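PDB 3DC4: kinesin-like protein Nod from Drosophila melanogaster, which is required for distributive segregation of non-exchange chromosomes in meiosis and, through its motor domain, binds and hydrolyses ATP and binds microtubules. Local coordinates for residues G93-A98 and H234-I239; L99-T104 and L323-F328; I157-E162 and D289-T294. All blocks are in the same frame, centred on the assembly; numbering follows the deposited sequence.

Contact 1: residues G93-A98 and H234-I239; sequences GFQCTA and HSRMNI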
loop_
_atom_site.group_PDB
_atom_site.type_symbol
_atom_site.label_atom_id
_atom_site.label_comp_id
_atom_site.label_asym_id
_atom_site.label_seq_id
_atom_site.Cartn_x
_atom_site.Cartn_y
_atom_site.Cartn_z
ATOM N N GLY A 93 -7.565 3.934 -15.721
ATOM C CA GLY A 93 -7.605 5.293 -15.211
ATOM C C GLY A 93 -8.008 5.475 -13.761
ATOM O O GLY A 93 -8.090 6.606 -13.285
ATOM N N PHE A 94 -8.255 4.385 -13.042
ATOM C CA PHE A 94 -8.642 4.515 -11.640
ATOM C C PHE A 94 -7.416 4.601 -10.727
ATOM O O PHE A 94 -6.395 3.968 -10.990
ATOM C CB PHE A 94 -9.534 3.336 -11.216
ATOM C CG PHE A 94 -10.806 3.214 -12.015
ATOM C CD1 PHE A 94 -10.831 2.491 -13.204
ATOM C CD2 PHE A 94 -11.976 3.835 -11.586
ATOM C CE1 PHE A 94 -12.003 2.387 -13.955
ATOM C CE2 PHE A 94 -13.153 3.737 -12.328
ATOM C CZ PHE A 94 -13.166 3.012 -13.517
ATOM N N GLN A 95 -7.518 5.411 -9.677
ATOM C CA GLN A 95 -6.433 5.567 -8.717
ATOM C C GLN A 95 -6.456 4.317 -7.841
ATOM O O GLN A 95 -7.528 3.831 -7.481
ATOM C CB GLN A 95 -6.646 6.819 -7.861
ATOM C CG GLN A 95 -6.947 8.095 -8.648
ATOM C CD GLN A 95 -5.951 8.372 -9.748
ATOM O OE1 GLN A 95 -4.743 8.161 -9.580
ATOM N NE2 GLN A 95 -6.448 8.860 -10.886
ATOM N N CYS A 96 -5.276 3.799 -7.511
ATOM C CA CYS A 96 -5.157 2.583 -6.707
ATOM C C CYS A 96 -4.136 2.736 -5.588
ATOM O O CYS A 96 -3.068 3.315 -5.791
ATOM C CB CYS A 96 -4.725 1.403 -7.584
ATOM S SG CYS A 96 -5.849 0.978 -8.936
ATOM N N THR A 97 -4.456 2.187 -4.419
ATOM C CA THR A 97 -3.554 2.250 -3.277
ATOM C C THR A 97 -3.480 0.891 -2.580
ATOM O O THR A 97 -4.501 0.287 -2.273
ATOM C CB THR A 97 -4.023 3.308 -2.262
ATOM O OG1 THR A 97 -4.053 4.594 -2.901
ATOM C CG2 THR A 97 -3.086 3.361 -1.066
ATOM N N ALA A 98 -2.264 0.399 -2.372
ATOM C CA ALA A 98 -2.053 -0.867 -1.680
ATOM C C ALA A 98 -1.188 -0.453 -0.499
ATOM O O ALA A 98 -0.077 0.054 -0.672
ATOM C CB ALA A 98 -1.319 -1.877 -2.579
ATOM N N HIS A 234 -4.228 10.489 -15.818
ATOM C CA HIS A 234 -3.169 10.293 -14.838
ATOM C C HIS A 234 -3.719 9.389 -13.745
ATOM O O HIS A 234 -4.611 9.785 -12.984
ATOM C CB HIS A 234 -2.739 11.634 -14.237
ATOM C CG HIS A 234 -1.702 11.521 -13.161
ATOM N ND1 HIS A 234 -1.292 12.603 -12.415
ATOM C CD2 HIS A 234 -0.988 10.460 -12.710
ATOM C CE1 HIS A 234 -0.370 12.217 -11.550
ATOM N NE2 HIS A 234 -0.167 10.922 -11.709
ATOM N N SER A 235 -3.207 8.165 -13.684
ATOM C CA SER A 235 -3.644 7.227 -12.664
ATOM C C SER A 235 -2.426 6.860 -11.840
ATOM O O SER A 235 -1.296 6.862 -12.334
ATOM C CB SER A 235 -4.281 5.983 -13.292
ATOM O OG SER A 235 -3.442 5.399 -14.273
ATOM N N ARG A 236 -2.660 6.562 -10.573
ATOM C CA ARG A 236 -1.572 6.245 -9.673
ATOM C C ARG A 236 -1.735 4.905 -8.992
ATOM O O ARG A 236 -2.849 4.486 -8.684
ATOM C CB ARG A 236 -1.479 7.311 -8.574
ATOM C CG ARG A 236 -1.491 8.772 -9.036
ATOM C CD ARG A 236 -1.712 9.697 -7.829
ATOM N NE ARG A 236 -1.704 11.124 -8.156
ATOM C CZ ARG A 236 -2.675 11.753 -8.813
ATOM N NH1 ARG A 236 -2.572 13.056 -9.056
ATOM N NH2 ARG A 236 -3.747 11.086 -9.228
ATOM N N MET A 237 -0.615 4.227 -8.780
ATOM C CA MET A 237 -0.627 2.986 -8.031
ATOM C C MET A 237 0.287 3.306 -6.864
ATOM O O MET A 237 1.507 3.296 -6.997
ATOM C CB MET A 237 -0.059 1.790 -8.802
ATOM C CG MET A 237 0.177 0.602 -7.862
ATOM S SD MET A 237 -0.032 -1.027 -8.573
ATOM C CE MET A 237 -1.836 -1.118 -8.790
ATOM N N ASN A 238 -0.325 3.619 -5.729
ATOM C CA ASN A 238 0.410 3.961 -4.527
ATOM C C ASN A 238 0.738 2.713 -3.725
ATOM O O ASN A 238 -0.160 2.008 -3.263
ATOM C CB ASN A 238 -0.426 4.881 -3.641
ATOM C CG ASN A 238 -0.879 6.136 -4.366
ATOM O OD1 ASN A 238 -0.055 6.939 -4.812
ATOM N ND2 ASN A 238 -2.188 6.303 -4.501
ATOM N N ILE A 239 2.027 2.453 -3.558
ATOM C CA ILE A 239 2.486 1.320 -2.780
ATOM C C ILE A 239 2.962 1.932 -1.477
ATOM O O ILE A 239 4.008 2.596 -1.425
ATOM C CB ILE A 239 3.643 0.582 -3.482
ATOM C CG1 ILE A 239 3.160 0.058 -4.838
ATOM C CG2 ILE A 239 4.126 -0.581 -2.624
ATOM C CD1 ILE A 239 1.941 -0.851 -4.753
#
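Gln95 reaches across to 234-239 with its side-chain amide and uses both ends of it. NE2 donates to His234 O at 2.9 Å. That bond is nearly straight (170°), lies in the amide plane of Gln95 and meets a lone pair of the carbonyl. OE1 takes two weak bonds from Arg236, one from its backbone N at 2.8 Å and one from NH2 at 3.1 Å. The glutamine can do this because its chain turns about the CB-CG bond (chi2 -52°), which brings the amide alongside the backbone of 234-236. The amide and guanidinium planes stand 65° apart, with Gln95 at the edge of the guanidinium. One face of the guanidinium lies against the His234 ring, near its CE1. His234 NE2 bonds onward to His227.

Beyond Gln95 the backbones of 96-98 and 234-239 pair as parallel strands. They are neighbours in the central sheet of the kinesin motor domain, a P-loop NTPase fold. Cys96 N donates to Arg236 O, Asn238 N to Cys96 O, and Ala98 N to Asn238 O, each at 2.8 Å.

On the face of Thr97 and Asn238, Asn238 ND2 donates to Thr97 OG1 at 3.0 Å. The hydroxyl lies close to the amide plane of the asparagine. ND2 also bonds Ser299 OG, and OD1 pairs with Thr225 OG1, so three groups fix the rotation of this buried amide.

The face of Cys96, Met237 and Ala98 is apolar. Met237 CE meets Cys96 CB at 4.0 Å, and Ile239 CD1 comes to 4.1 Å from Ala98 CB. Helices 84-92 and 127-141 cover this face. Gly93 closes helix 84-92 in a Schellman motif, and Ser235 OG is bonded to Leu90 O in the last turn of that helix.

Contact 2: residues L99-T104 and L323-F328; sequences LAYGQT and LSTLRF. With ADP (adenosine-5'-diphosphate), chain C.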
loop_
_atom_site.group_PDB
_atom_site.type_symbol
_atom_site.label_atom_id
_atom_site.label_comp_id
_atom_site.label_asym_id
_atom_site.label_seq_id
_atom_site.Cartn_x
_atom_site.Cartn_y
_atom_site.Cartn_z
ATOM N N LEU A 99 -1.711 -0.657 0.703
ATOM C CA LEU A 99 -1.007 -0.253 1.907
ATOM C C LEU A 99 -0.747 -1.365 2.904
ATOM O O LEU A 99 -1.665 -2.071 3.327
ATOM C CB LEU A 99 -1.785 0.891 2.573
ATOM C CG LEU A 99 -1.293 1.502 3.883
ATOM C CD1 LEU A 99 -1.873 2.902 4.016
ATOM C CD2 LEU A 99 -1.703 0.628 5.066
ATOM N N ALA A 100 0.520 -1.503 3.278
ATOM C CA ALA A 100 0.923 -2.510 4.242
ATOM C C ALA A 100 1.084 -1.814 5.587
ATOM O O ALA A 100 1.670 -0.726 5.686
ATOM C CB ALA A 100 2.258 -3.156 3.826
ATOM N N TYR A 101 0.560 -2.444 6.625
ATOM C CA TYR A 101 0.661 -1.891 7.962
ATOM C C TYR A 101 0.819 -3.036 8.941
ATOM O O TYR A 101 0.597 -4.201 8.599
ATOM C CB TYR A 101 -0.590 -1.086 8.313
ATOM C CG TYR A 101 -1.811 -1.921 8.644
ATOM C CD1 TYR A 101 -2.636 -2.429 7.634
ATOM C CD2 TYR A 101 -2.166 -2.171 9.973
ATOM C CE1 TYR A 101 -3.793 -3.159 7.950
ATOM C CE2 TYR A 101 -3.317 -2.897 10.297
ATOM C CZ TYR A 101 -4.127 -3.387 9.282
ATOM O OH TYR A 101 -5.276 -4.089 9.574
ATOM N N GLY A 102 1.209 -2.701 10.163
ATOM C CA GLY A 102 1.389 -3.724 11.164
ATOM C C GLY A 102 2.714 -3.554 11.871
ATOM O O GLY A 102 3.496 -2.667 11.540
ATOM N N GLN A 103 2.966 -4.437 12.827
ATOM C CA GLN A 103 4.179 -4.419 13.636
ATOM C C GLN A 103 5.498 -4.549 12.875
ATOM O O GLN A 103 5.595 -5.266 11.884
ATOM C CB GLN A 103 4.088 -5.537 14.676
ATOM C CG GLN A 103 5.146 -5.506 15.750
ATOM C CD GLN A 103 5.088 -6.733 16.653
ATOM O OE1 GLN A 103 5.768 -6.790 17.676
ATOM N NE2 GLN A 103 4.276 -7.715 16.277
ATOM N N THR A 104 6.529 -3.877 13.376
ATOM C CA THR A 104 7.833 -3.952 12.744
ATOM C C THR A 104 8.282 -5.406 12.721
ATOM O O THR A 104 8.072 -6.150 13.682
ATOM C CB THR A 104 8.876 -3.120 13.508
ATOM O OG1 THR A 104 8.468 -1.748 13.523
ATOM C CG2 THR A 104 10.237 -3.227 12.837
ATOM N N LEU A 323 -3.177 -8.451 17.725
ATOM C CA LEU A 323 -4.594 -8.161 17.956
ATOM C C LEU A 323 -4.951 -6.742 17.529
ATOM O O LEU A 323 -6.017 -6.502 16.957
ATOM C CB LEU A 323 -4.943 -8.351 19.439
ATOM C CG LEU A 323 -5.003 -9.825 19.860
ATOM C CD1 LEU A 323 -5.222 -9.951 21.365
ATOM C CD2 LEU A 323 -6.138 -10.509 19.104
ATOM N N SER A 324 -4.071 -5.794 17.823
ATOM C CA SER A 324 -4.316 -4.396 17.468
ATOM C C SER A 324 -4.433 -4.241 15.959
ATOM O O SER A 324 -5.325 -3.559 15.446
ATOM C CB SER A 324 -3.182 -3.515 18.007
ATOM O OG SER A 324 -3.169 -3.519 19.428
ATOM N N THR A 325 -3.530 -4.909 15.258
ATOM C CA THR A 325 -3.499 -4.866 13.807
ATOM C C THR A 325 -4.755 -5.499 13.201
ATOM O O THR A 325 -5.355 -4.948 12.278
ATOM C CB THR A 325 -2.238 -5.594 13.302
ATOM O OG1 THR A 325 -1.068 -4.857 13.679
ATOM C CG2 THR A 325 -2.260 -5.726 11.801
ATOM N N LEU A 326 -5.168 -6.638 13.748
ATOM C CA LEU A 326 -6.357 -7.312 13.239
ATOM C C LEU A 326 -7.633 -6.531 13.575
ATOM O O LEU A 326 -8.546 -6.458 12.748
ATOM C CB LEU A 326 -6.419 -8.753 13.776
ATOM C CG LEU A 326 -5.250 -9.618 13.288
ATOM C CD1 LEU A 326 -5.170 -10.916 14.066
ATOM C CD2 LEU A 326 -5.413 -9.892 11.796
ATOM N N ARG A 327 -7.698 -5.939 14.767
ATOM C CA ARG A 327 -8.882 -5.169 15.140
ATOM C C ARG A 327 -9.031 -3.980 14.185
ATOM O O ARG A 327 -10.141 -3.635 13.780
ATOM C CB ARG A 327 -8.790 -4.703 16.605
ATOM C CG ARG A 327 -9.055 -5.835 17.606
ATOM C CD ARG A 327 -8.803 -5.402 19.041
ATOM N NE ARG A 327 -9.628 -4.261 19.417
ATOM C CZ ARG A 327 -10.885 -4.344 19.838
ATOM N NH1 ARG A 327 -11.480 -5.522 19.952
ATOM N NH2 ARG A 327 -11.551 -3.238 20.132
ATOM N N PHE A 328 -7.917 -3.368 13.802
ATOM C CA PHE A 328 -8.006 -2.251 12.873
ATOM C C PHE A 328 -8.575 -2.738 11.539
ATOM O O PHE A 328 -9.367 -2.035 10.902
ATOM C CB PHE A 328 -6.638 -1.601 12.641
ATOM C CG PHE A 328 -6.667 -0.526 11.595
ATOM C CD1 PHE A 328 -7.102 0.763 11.900
ATOM C CD2 PHE A 328 -6.350 -0.834 10.277
ATOM C CE1 PHE A 328 -7.229 1.718 10.899
ATOM C CE2 PHE A 328 -6.474 0.107 9.276
ATOM C CZ PHE A 328 -6.916 1.391 9.586
HETATM P PB ADP C . 8.879 -5.012 8.242
HETATM O O1B ADP C . 7.428 -5.129 8.477
HETATM O O2B ADP C . 9.113 -4.179 6.935
HETATM O O3B ADP C . 9.512 -4.246 9.598
HETATM P PA ADP C . 10.360 -6.800 6.758
HETATM O O1A ADP C . 9.486 -6.615 5.616
HETATM O O2A ADP C . 11.597 -5.814 6.699
HETATM O O3A ADP C . 9.488 -6.519 8.127
HETATM O "O5'" ADP C . 10.822 -8.330 6.824
HETATM C "C5'" ADP C . 11.716 -8.520 7.929
HETATM C "C4'" ADP C . 12.609 -9.727 7.626
HETATM O "O4'" ADP C . 11.813 -10.930 7.475
HETATM C "C3'" ADP C . 13.384 -9.522 6.271
HETATM O "O3'" ADP C . 14.515 -10.379 6.184
HETATM C "C2'" ADP C . 12.352 -10.247 5.311
HETATM O "O2'" ADP C . 13.010 -10.732 4.130
HETATM C "C1'" ADP C . 11.900 -11.473 6.148
HETATM N N9 ADP C . 10.574 -11.923 5.729
HETATM C C8 ADP C . 9.372 -11.346 6.071
HETATM N N7 ADP C . 8.384 -11.912 5.415
HETATM C C5 ADP C . 8.869 -13.012 4.780
HETATM C C6 ADP C . 8.323 -14.003 3.926
HETATM N N6 ADP C . 6.954 -14.091 3.743
HETATM N N1 ADP C . 9.159 -14.881 3.321
HETATM C C2 ADP C . 10.467 -14.895 3.594
HETATM N N3 ADP C . 11.032 -13.971 4.364
HETATM C C4 ADP C . 10.298 -13.000 4.927
HETATM O O HOH W 1 1.041 -6.541 13.163
#
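The Tyr101 ring takes the edge of Phe328 on one face, in a T-shaped stack with centroids 5.2 Å apart and planes at 75°. Thr325 O lies at the tyrosine's edge, in its plane. The hydroxyl of Tyr101 sits at the edge of the Phe328 ring, 3.5 Å from CD2. With CG anti to the backbone N (chi1 175°), Phe328 turns its ring edge to the tyrosine. These residues join the end of the strand that leads into the P-loop to helix 319-335 of the kinesin motor domain. Tyr101 OH donates to Thr325 O at 2.8 Å, tilted 30° from the carbonyl plane, tying the ring to the helix backbone. The same threonine packs its methyl CG2 obliquely against Tyr101 CE2 at 3.4 Å.

Gly102 opens the predicted ATP-binding loop, and its CA lies 3.7 Å from Thr325 OG1. Gln103 and Thr104 belong to the ADP pocket, where Thr104 CG2 comes within 3.5 Å of ADP O3B. Lys108 NZ, which bonds ADP, is held by Gly102 O. Thr325 OG1 is bonded to Glu321 O one turn back. A water bridges the two segments, accepting from Gln103 N at 2.9 Å and hydrogen-bonded to Thr325 OG1 at 2.7 Å.

Contact 3: residues I157-E162 and D289-T294; sequences IEIYNE and DSVLTT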
loop_
_atom_site.group_PDB
_atom_site.type_symbol
_atom_site.label_atom_id
_atom_site.label_comp_id
_atom_site.label_asym_id
_atom_site.label_seq_id
_atom_site.Cartn_x
_atom_site.Cartn_y
_atom_site.Cartn_z
ATOM N N ILE A 157 8.070 9.118 -1.708
ATOM C CA ILE A 157 7.846 10.062 -0.630
ATOM C C ILE A 157 7.965 9.367 0.721
ATOM O O ILE A 157 7.545 8.217 0.887
ATOM C CB ILE A 157 6.441 10.686 -0.756
ATOM C CG1 ILE A 157 6.377 11.556 -2.012
ATOM C CG2 ILE A 157 6.106 11.505 0.483
ATOM C CD1 ILE A 157 4.982 11.994 -2.373
ATOM N N GLU A 158 8.555 10.072 1.678
ATOM C CA GLU A 158 8.716 9.560 3.030
ATOM C C GLU A 158 8.016 10.521 3.981
ATOM O O GLU A 158 8.088 11.734 3.804
ATOM C CB GLU A 158 10.204 9.462 3.393
ATOM C CG GLU A 158 10.482 9.251 4.883
ATOM C CD GLU A 158 11.966 9.169 5.201
ATOM O OE1 GLU A 158 12.749 9.939 4.610
ATOM O OE2 GLU A 158 12.347 8.343 6.055
ATOM N N ILE A 159 7.312 9.970 4.965
ATOM C CA ILE A 159 6.625 10.780 5.962
ATOM C C ILE A 159 7.290 10.497 7.305
ATOM O O ILE A 159 7.083 9.440 7.900
ATOM C CB ILE A 159 5.116 10.436 6.041
ATOM C CG1 ILE A 159 4.455 10.701 4.685
ATOM C CG2 ILE A 159 4.441 11.270 7.134
ATOM C CD1 ILE A 159 2.961 10.425 4.653
ATOM N N TYR A 160 8.119 11.441 7.750
ATOM C CA TYR A 160 8.840 11.334 9.015
ATOM C C TYR A 160 8.226 12.323 10.000
ATOM O O TYR A 160 8.243 13.529 9.761
ATOM C CB TYR A 160 10.322 11.668 8.805
ATOM C CG TYR A 160 11.187 11.466 10.030
ATOM C CD1 TYR A 160 11.309 10.208 10.616
ATOM C CD2 TYR A 160 11.888 12.529 10.604
ATOM C CE1 TYR A 160 12.105 10.010 11.743
ATOM C CE2 TYR A 160 12.690 12.342 11.734
ATOM C CZ TYR A 160 12.791 11.079 12.296
ATOM O OH TYR A 160 13.576 10.877 13.408
ATOM N N ASN A 161 7.680 11.810 11.099
ATOM C CA ASN A 161 7.048 12.654 12.110
ATOM C C ASN A 161 6.038 13.619 11.504
ATOM O O ASN A 161 6.112 14.829 11.723
ATOM C CB ASN A 161 8.104 13.441 12.887
ATOM C CG ASN A 161 8.888 12.568 13.846
ATOM O OD1 ASN A 161 8.330 12.004 14.787
ATOM N ND2 ASN A 161 10.189 12.452 13.613
ATOM N N GLU A 162 5.095 13.071 10.745
ATOM C CA GLU A 162 4.052 13.862 10.099
ATOM C C GLU A 162 4.583 14.999 9.240
ATOM O O GLU A 162 4.106 16.127 9.328
ATOM C CB GLU A 162 3.085 14.421 11.143
ATOM C CG GLU A 162 2.174 13.368 11.735
ATOM C CD GLU A 162 1.411 12.611 10.663
ATOM O OE1 GLU A 162 0.592 13.240 9.955
ATOM O OE2 GLU A 162 1.641 11.389 10.523
ATOM N N ASP A 289 -6.428 15.448 8.275
ATOM C CA ASP A 289 -6.306 14.834 9.592
ATOM C C ASP A 289 -4.916 14.227 9.763
ATOM O O ASP A 289 -4.456 14.020 10.885
ATOM C CB ASP A 289 -7.383 13.759 9.782
ATOM C CG ASP A 289 -8.572 14.264 10.580
ATOM O OD1 ASP A 289 -8.774 15.493 10.623
ATOM O OD2 ASP A 289 -9.305 13.434 11.160
ATOM N N SER A 290 -4.245 13.946 8.649
ATOM C CA SER A 290 -2.897 13.379 8.689
ATOM C C SER A 290 -2.183 13.607 7.369
ATOM O O SER A 290 -2.817 13.828 6.341
ATOM C CB SER A 290 -2.939 11.872 8.955
ATOM O OG SER A 290 -3.372 11.173 7.801
ATOM N N VAL A 291 -0.859 13.546 7.405
ATOM C CA VAL A 291 -0.059 13.730 6.207
ATOM C C VAL A 291 -0.340 12.613 5.208
ATOM O O VAL A 291 -0.364 12.845 4.003
ATOM C CB VAL A 291 1.438 13.727 6.536
ATOM C CG1 VAL A 291 2.245 13.872 5.259
ATOM C CG2 VAL A 291 1.757 14.863 7.500
ATOM N N LEU A 292 -0.553 11.401 5.715
ATOM C CA LEU A 292 -0.826 10.255 4.855
ATOM C C LEU A 292 -2.063 10.471 3.983
ATOM O O LEU A 292 -2.020 10.258 2.771
ATOM C CB LEU A 292 -1.016 8.994 5.704
ATOM C CG LEU A 292 -1.153 7.660 4.950
ATOM C CD1 LEU A 292 0.053 7.441 4.054
ATOM C CD2 LEU A 292 -1.287 6.532 5.955
ATOM N N THR A 293 -3.162 10.898 4.596
ATOM C CA THR A 293 -4.395 11.116 3.850
ATOM C C THR A 293 -4.336 12.379 2.994
ATOM O O THR A 293 -5.142 12.556 2.080
ATOM C CB THR A 293 -5.624 11.169 4.795
ATOM O OG1 THR A 293 -5.355 12.039 5.902
ATOM C CG2 THR A 293 -5.951 9.773 5.311
ATOM N N THR A 294 -3.383 13.255 3.291
ATOM C CA THR A 294 -3.213 14.478 2.522
ATOM C C THR A 294 -2.447 14.134 1.243
ATOM O O THR A 294 -2.863 14.493 0.143
ATOM C CB THR A 294 -2.435 15.538 3.334
ATOM O OG1 THR A 294 -3.222 15.940 4.463
ATOM C CG2 THR A 294 -2.138 16.763 2.481
HETATM O O HOH W 2 0.225 10.471 8.447
#
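The N-terminus of the short helix 291-295 meets the end of strand 151-160 and the turn that follows it. Ser290 is the N-cap residue of this helix, and its OG donates to Thr293 OG1. Glu162 supplies a carboxylate from across the contact. Its OE1 accepts from Val291 N at 2.9 Å along a nearly straight N-H line (173°), using the syn lone pair. Rotation about CB-CG (chi2 -55°) carries the carboxylate to the helix start. The other oxygen, OE2, takes a bond from a water at 2.7 Å. That water accepts from Leu292 N at 3.0 Å. Both carboxylate oxygens therefore serve the first turn, one directly and one through water. The amides of a helix start would probably favour the charged form of this glutamate.

Apart from this polar group the contact is apolar. Ile159 CD1 lies 3.6 Å from Val291 CG1 and 4.2 Å from Leu292 CD1. The side chains of Ile159 and Val291 lie alongside each other, pointing opposite ways, and CG2 of the isoleucine also touches the valine. CG2 of Val291 lies beside Glu162 OE1 instead, so its two methyls face different partners.

Strand 220-229 flanks this apolar patch through His221 and Ile223, Pro164 of strand 164-166 touches Val291, and Leu292 packs on Ile271 of helix 267-279.

Overall arrangement
Strand 96-101 connects contacts 1 and 2, whose segments follow one another directly in sequence. Contact 1 pairs its first half with strand 234-241, and contact 2 fastens its far end to helix 319-335. Their centres are 22 Å apart, on opposite sides of the chain's centre. The nucleotide lies at the contact 2 end, where 99-104 runs into the ADP pocket. From contact 1 the nearest side chain, Ile239, is still about 11 Å from ADP. Contact 3 joins the same sheet through strand 151-160. It touches contact 2 where Leu292 CD2 meets Leu99 CD1 at 4.2 Å, but stays about 7 Å from contact 1 at the nearest atoms. Its Ile159 side chain is about 13 Å from the magnesium ion.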